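Local coordinates for polycomb protein Pcl (Drosophila melanogaster, PDB 5OQD) that binds chromatin and DNA as a component of the early-embryonic Esc/E(z) complex, which methylates histone H3 and represses its target genes, at residues R87-A99 with F121-W135. Residues are numbered along the deposited sequence; the frame is centred on the assembly and turned at random.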
loop_
_atom_site.group_PDB
_atom_site.type_symbol
_atom_site.label_atom_id
_atom_site.label_comp_id
_atom_site.label_asym_id
_atom_site.label_seq_id
_atom_site.Cartn_x
_atom_site.Cartn_y
_atom_site.Cartn_z
ATOM N N ARG B 87 -10.785 3.731 -1.974
ATOM C CA ARG B 87 -9.762 2.700 -2.077
ATOM C C ARG B 87 -9.146 2.665 -3.473
ATOM O O ARG B 87 -9.861 2.641 -4.475
ATOM C CB ARG B 87 -10.354 1.335 -1.727
ATOM C CG ARG B 87 -9.448 0.154 -2.030
ATOM C CD ARG B 87 -8.904 -0.484 -0.762
ATOM N NE ARG B 87 -7.551 -0.031 -0.458
ATOM C CZ ARG B 87 -6.715 -0.672 0.351
ATOM N NH1 ARG B 87 -7.093 -1.798 0.941
ATOM N NH2 ARG B 87 -5.500 -0.189 0.571
ATOM N N MET B 88 -7.818 2.664 -3.531
ATOM C CA MET B 88 -7.108 2.573 -4.803
ATOM C C MET B 88 -7.079 1.137 -5.314
ATOM O O MET B 88 -7.147 0.187 -4.533
ATOM C CB MET B 88 -5.675 3.091 -4.665
ATOM C CG MET B 88 -5.545 4.566 -4.331
ATOM S SD MET B 88 -3.812 5.024 -4.116
ATOM C CE MET B 88 -3.949 6.782 -3.820
ATOM N N GLN B 89 -6.984 0.984 -6.631
ATOM C CA GLN B 89 -6.748 -0.324 -7.226
ATOM C C GLN B 89 -5.248 -0.508 -7.402
ATOM O O GLN B 89 -4.594 0.282 -8.085
ATOM C CB GLN B 89 -7.479 -0.463 -8.563
ATOM C CG GLN B 89 -7.403 -1.855 -9.171
ATOM C CD GLN B 89 -8.363 -2.036 -10.333
ATOM O OE1 GLN B 89 -8.114 -1.560 -11.441
ATOM N NE2 GLN B 89 -9.471 -2.723 -10.083
ATOM N N ILE B 90 -4.708 -1.557 -6.799
ATOM C CA ILE B 90 -3.271 -1.750 -6.731
ATOM C C ILE B 90 -2.774 -2.901 -7.586
ATOM O O ILE B 90 -3.476 -3.869 -7.811
ATOM C CB ILE B 90 -2.802 -1.971 -5.287
ATOM C CG1 ILE B 90 -3.218 -3.351 -4.802
ATOM C CG2 ILE B 90 -3.371 -0.904 -4.379
ATOM C CD1 ILE B 90 -2.372 -3.857 -3.665
ATOM N N GLU B 91 -1.563 -2.747 -8.092
ATOM C CA GLU B 91 -0.885 -3.764 -8.877
ATOM C C GLU B 91 -0.149 -4.816 -8.050
ATOM O O GLU B 91 -0.073 -4.728 -6.832
ATOM C CB GLU B 91 0.052 -3.121 -9.892
ATOM C CG GLU B 91 -0.544 -3.041 -11.285
ATOM C CD GLU B 91 -0.280 -4.288 -12.110
ATOM O OE1 GLU B 91 -0.270 -5.395 -11.539
ATOM O OE2 GLU B 91 -0.077 -4.161 -13.334
ATOM N N TRP B 92 0.385 -5.816 -8.741
ATOM C CA TRP B 92 1.113 -6.915 -8.119
ATOM C C TRP B 92 2.344 -6.449 -7.360
ATOM O O TRP B 92 2.682 -7.005 -6.335
ATOM C CB TRP B 92 1.492 -7.971 -9.157
ATOM C CG TRP B 92 0.345 -8.829 -9.529
ATOM C CD1 TRP B 92 -0.177 -9.002 -10.767
ATOM C CD2 TRP B 92 -0.446 -9.619 -8.643
ATOM N NE1 TRP B 92 -1.244 -9.853 -10.712
ATOM C CE2 TRP B 92 -1.427 -10.249 -9.416
ATOM C CE3 TRP B 92 -0.420 -9.855 -7.272
ATOM C CZ2 TRP B 92 -2.372 -11.095 -8.865
ATOM C CZ3 TRP B 92 -1.354 -10.696 -6.731
ATOM C CH2 TRP B 92 -2.317 -11.306 -7.522
ATOM N N VAL B 93 3.029 -5.442 -7.872
ATOM C CA VAL B 93 4.204 -4.933 -7.192
ATOM C C VAL B 93 3.816 -4.409 -5.819
ATOM O O VAL B 93 4.549 -4.579 -4.858
ATOM C CB VAL B 93 4.887 -3.813 -7.994
ATOM C CG1 VAL B 93 3.882 -2.750 -8.385
ATOM C CG2 VAL B 93 6.017 -3.202 -7.193
ATOM N N ASP B 94 2.666 -3.756 -5.738
ATOM C CA ASP B 94 2.142 -3.266 -4.472
ATOM C C ASP B 94 1.820 -4.396 -3.496
ATOM O O ASP B 94 2.089 -4.297 -2.310
ATOM C CB ASP B 94 0.919 -2.385 -4.713
ATOM C CG ASP B 94 1.183 -1.293 -5.726
ATOM O OD1 ASP B 94 2.276 -0.713 -5.701
ATOM O OD2 ASP B 94 0.297 -1.013 -6.547
ATOM N N VAL B 95 1.248 -5.473 -4.009
ATOM C CA VAL B 95 0.959 -6.663 -3.218
ATOM C C VAL B 95 2.246 -7.297 -2.694
ATOM O O VAL B 95 2.331 -7.682 -1.526
ATOM C CB VAL B 95 0.177 -7.702 -4.043
ATOM C CG1 VAL B 95 0.050 -9.009 -3.276
ATOM C CG2 VAL B 95 -1.189 -7.156 -4.420
ATOM N N LEU B 96 3.245 -7.392 -3.566
ATOM C CA LEU B 96 4.529 -7.983 -3.206
ATOM C C LEU B 96 5.270 -7.146 -2.170
ATOM O O LEU B 96 5.864 -7.686 -1.237
ATOM C CB LEU B 96 5.399 -8.162 -4.452
ATOM C CG LEU B 96 4.975 -9.270 -5.416
ATOM C CD1 LEU B 96 5.764 -9.192 -6.714
ATOM C CD2 LEU B 96 5.143 -10.633 -4.764
ATOM N N HIS B 97 5.238 -5.827 -2.338
ATOM C CA HIS B 97 5.895 -4.930 -1.395
ATOM C C HIS B 97 5.201 -4.993 -0.038
ATOM O O HIS B 97 5.859 -5.003 0.999
ATOM C CB HIS B 97 5.910 -3.492 -1.925
ATOM C CG HIS B 97 6.902 -2.606 -1.237
ATOM N ND1 HIS B 97 7.696 -1.709 -1.918
ATOM C CD2 HIS B 97 7.230 -2.480 0.071
ATOM C CE1 HIS B 97 8.473 -1.071 -1.060
ATOM N NE2 HIS B 97 8.210 -1.521 0.153
ATOM N N ILE B 98 3.872 -5.037 -0.055
ATOM C CA ILE B 98 3.088 -5.193 1.167
ATOM C C ILE B 98 3.426 -6.513 1.855
ATOM O O ILE B 98 3.594 -6.566 3.074
ATOM C CB ILE B 98 1.572 -5.134 0.878
ATOM C CG1 ILE B 98 1.135 -3.693 0.608
ATOM C CG2 ILE B 98 0.773 -5.706 2.042
ATOM C CD1 ILE B 98 -0.321 -3.564 0.208
ATOM N N ALA B 99 3.538 -7.572 1.058
ATOM C CA ALA B 99 3.857 -8.896 1.578
ATOM C C ALA B 99 5.219 -8.916 2.263
ATOM O O ALA B 99 5.346 -9.375 3.396
ATOM C CB ALA B 99 3.812 -9.928 0.459
ATOM N N PHE B 121 1.203 -16.170 1.682
ATOM C CA PHE B 121 0.670 -14.947 2.252
ATOM C C PHE B 121 -0.228 -14.196 1.284
ATOM O O PHE B 121 -1.297 -13.735 1.652
ATOM C CB PHE B 121 1.823 -14.061 2.703
ATOM C CG PHE B 121 1.406 -12.684 3.114
ATOM C CD1 PHE B 121 1.453 -12.301 4.437
ATOM C CD2 PHE B 121 0.983 -11.769 2.175
ATOM C CE1 PHE B 121 1.078 -11.034 4.819
ATOM C CE2 PHE B 121 0.604 -10.500 2.548
ATOM C CZ PHE B 121 0.652 -10.132 3.873
ATOM N N ILE B 122 0.197 -14.098 0.034
ATOM C CA ILE B 122 -0.600 -13.449 -0.991
ATOM C C ILE B 122 -1.885 -14.226 -1.201
ATOM O O ILE B 122 -2.952 -13.655 -1.395
ATOM C CB ILE B 122 0.160 -13.355 -2.321
ATOM C CG1 ILE B 122 1.373 -12.443 -2.171
ATOM C CG2 ILE B 122 -0.747 -12.832 -3.417
ATOM C CD1 ILE B 122 2.108 -12.205 -3.464
ATOM N N LEU B 123 -1.768 -15.544 -1.169
ATOM C CA LEU B 123 -2.920 -16.403 -1.338
ATOM C C LEU B 123 -3.904 -16.164 -0.203
ATOM O O LEU B 123 -5.111 -16.139 -0.415
ATOM C CB LEU B 123 -2.491 -17.865 -1.398
ATOM C CG LEU B 123 -1.771 -18.252 -2.689
ATOM C CD1 LEU B 123 -1.111 -19.611 -2.562
ATOM C CD2 LEU B 123 -2.724 -18.232 -3.868
ATOM N N GLU B 124 -3.383 -15.981 1.003
ATOM C CA GLU B 124 -4.240 -15.705 2.141
ATOM C C GLU B 124 -4.988 -14.399 1.961
ATOM O O GLU B 124 -6.175 -14.312 2.245
ATOM C CB GLU B 124 -3.414 -15.628 3.420
ATOM C CG GLU B 124 -2.832 -16.954 3.870
ATOM C CD GLU B 124 -1.885 -16.805 5.041
ATOM O OE1 GLU B 124 -1.901 -15.738 5.685
ATOM O OE2 GLU B 124 -1.123 -17.754 5.319
ATOM N N GLN B 125 -4.292 -13.381 1.474
ATOM C CA GLN B 125 -4.862 -12.045 1.400
ATOM C C GLN B 125 -5.438 -11.651 0.052
ATOM O O GLN B 125 -5.869 -10.524 -0.126
ATOM C CB GLN B 125 -3.840 -11.006 1.846
ATOM C CG GLN B 125 -3.471 -11.118 3.312
ATOM C CD GLN B 125 -4.667 -10.940 4.218
ATOM O OE1 GLN B 125 -5.523 -10.096 3.971
ATOM N NE2 GLN B 125 -4.729 -11.732 5.278
ATOM N N ARG B 126 -5.459 -12.577 -0.888
ATOM C CA ARG B 126 -5.852 -12.235 -2.237
ATOM C C ARG B 126 -7.277 -11.712 -2.233
ATOM O O ARG B 126 -7.600 -10.761 -2.932
ATOM C CB ARG B 126 -5.730 -13.459 -3.137
ATOM C CG ARG B 126 -6.485 -13.350 -4.444
ATOM C CD ARG B 126 -5.570 -13.645 -5.615
ATOM N NE ARG B 126 -5.227 -15.057 -5.693
ATOM C CZ ARG B 126 -5.474 -15.817 -6.750
ATOM N NH1 ARG B 126 -6.068 -15.297 -7.812
ATOM N NH2 ARG B 126 -5.130 -17.092 -6.744
ATOM N N HIS B 127 -8.122 -12.337 -1.427
ATOM C CA HIS B 127 -9.524 -11.978 -1.337
ATOM C C HIS B 127 -9.660 -10.552 -0.844
ATOM O O HIS B 127 -10.550 -9.821 -1.258
ATOM C CB HIS B 127 -10.256 -12.935 -0.398
ATOM N N GLN B 128 -8.778 -10.176 0.068
ATOM C CA GLN B 128 -8.884 -8.917 0.798
ATOM C C GLN B 128 -8.263 -7.749 0.034
ATOM O O GLN B 128 -8.702 -6.606 0.169
ATOM C CB GLN B 128 -8.223 -9.045 2.173
ATOM N N LEU B 129 -7.242 -8.046 -0.764
ATOM C CA LEU B 129 -6.509 -7.022 -1.504
ATOM C C LEU B 129 -7.385 -6.305 -2.527
ATOM O O LEU B 129 -8.268 -6.912 -3.128
ATOM C CB LEU B 129 -5.301 -7.643 -2.206
ATOM C CG LEU B 129 -4.221 -8.234 -1.300
ATOM C CD1 LEU B 129 -3.354 -9.208 -2.078
ATOM C CD2 LEU B 129 -3.374 -7.135 -0.678
ATOM N N PRO B 130 -7.142 -5.000 -2.719
ATOM C CA PRO B 130 -7.860 -4.202 -3.719
ATOM C C PRO B 130 -7.282 -4.349 -5.126
ATOM O O PRO B 130 -6.613 -3.439 -5.616
ATOM C CB PRO B 130 -7.683 -2.773 -3.210
ATOM C CG PRO B 130 -6.376 -2.799 -2.497
ATOM C CD PRO B 130 -6.266 -4.168 -1.875
ATOM N N ILE B 131 -7.539 -5.485 -5.765
ATOM C CA ILE B 131 -7.075 -5.714 -7.129
ATOM C C ILE B 131 -8.244 -6.048 -8.050
ATOM O O ILE B 131 -9.361 -6.281 -7.587
ATOM C CB ILE B 131 -6.036 -6.850 -7.192
ATOM C CG1 ILE B 131 -6.641 -8.156 -6.674
ATOM C CG2 ILE B 131 -4.791 -6.482 -6.399
ATOM C CD1 ILE B 131 -5.643 -9.291 -6.561
ATOM N N CYS B 132 -7.983 -6.071 -9.352
ATOM C CA CYS B 132 -9.020 -6.361 -10.336
ATOM C C CYS B 132 -9.486 -7.811 -10.241
ATOM O O CYS B 132 -8.832 -8.646 -9.616
ATOM C CB CYS B 132 -8.521 -6.058 -11.751
ATOM S SG CYS B 132 -7.107 -7.050 -12.280
ATOM N N GLU B 133 -10.636 -8.116 -10.825
ATOM C CA GLU B 133 -11.155 -9.478 -10.785
ATOM C C GLU B 133 -10.218 -10.437 -11.518
ATOM O O GLU B 133 -10.036 -11.579 -11.130
ATOM C CB GLU B 133 -12.582 -9.553 -11.321
ATOM C CG GLU B 133 -13.510 -10.417 -10.476
ATOM C CD GLU B 133 -13.701 -9.880 -9.063
ATOM O OE1 GLU B 133 -13.102 -10.436 -8.117
ATOM O OE2 GLU B 133 -14.461 -8.905 -8.890
ATOM N N LYS B 134 -9.636 -9.961 -12.599
ATOM C CA LYS B 134 -8.730 -10.799 -13.374
ATOM C C LYS B 134 -7.573 -11.291 -12.511
ATOM O O LYS B 134 -7.195 -12.458 -12.574
ATOM C CB LYS B 134 -8.197 -10.035 -14.588
ATOM N N TRP B 135 -6.992 -10.379 -11.739
ATOM C CA TRP B 135 -5.945 -10.727 -10.788
ATOM C C TRP B 135 -6.481 -11.646 -9.695
ATOM O O TRP B 135 -5.809 -12.585 -9.269
ATOM C CB TRP B 135 -5.345 -9.464 -10.166
ATOM C CG TRP B 135 -4.415 -8.730 -11.083
ATOM C CD1 TRP B 135 -3.968 -7.448 -10.942
ATOM C CD2 TRP B 135 -3.816 -9.234 -12.283
ATOM N NE1 TRP B 135 -3.128 -7.123 -11.979
ATOM C CE2 TRP B 135 -3.019 -8.202 -12.816
ATOM C CE3 TRP B 135 -3.878 -10.456 -12.958
ATOM C CZ2 TRP B 135 -2.288 -8.354 -13.994
ATOM C CZ3 TRP B 135 -3.152 -10.606 -14.126
ATOM C CH2 TRP B 135 -2.368 -9.562 -14.632
#
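The indole of Trp92, in the first turn of helix 92-99, meets the indole of Trp135. From CB, CG of Trp92 lies anti to the carbonyl carbon (chi1 -77°), and the ring beyond it reaches residues 121-135. CD1 comes 3.6 Å from CE2 of Trp135. NE1 sits over one face of the Trp135 ring, near its centre, and is 3.1 Å from CD2 of Trp135. The five-membered rings are tilted by 49°, neither stacked nor edge-to-face. Further out, CZ2 touches CB of Trp135, while CH2 reaches CD1 of Ile131 and CZ3 reaches CG2 of Ile122. Leu143 and Leu147 of helix 140-153 also touch this indole.

Trp135 NE1 gives a weak bond, 3.4 Å long, to Glu91 OE1. The same oxygen accepts from Trp92 N, so the N-cap residue joins both tryptophans. An alanine in place of Trp135 would probably uncover the NE1 end of the Trp92 indole, leave that nitrogen without the ring face it lies over, and take from Glu91 OE1 its weak second donor.

Ile122 is a knob among Trp92, Val95, Leu96 and Ala99. Its CD1 lies 3.7 Å from Leu96 CD2. Leu129 CD1 meets both methyls of Val95. At the end of the contact, Ala99 CA makes an off-centre CH-pi contact with Phe121.

Before the helix, the backbones join. Ile90 N bonds to Pro130 O at 2.9 Å, almost straight at 174°. Pro130 centres an inverse gamma turn, and its CG lies over one face of the Arg87 guanidinium. Arg87 NH2 makes a salt bridge with Asp68. The contact sets helix 92-104 of the winged-helix domain against the end of helix 114-125 and the loop after it, with residues 87-91 leading in from the second PHD finger.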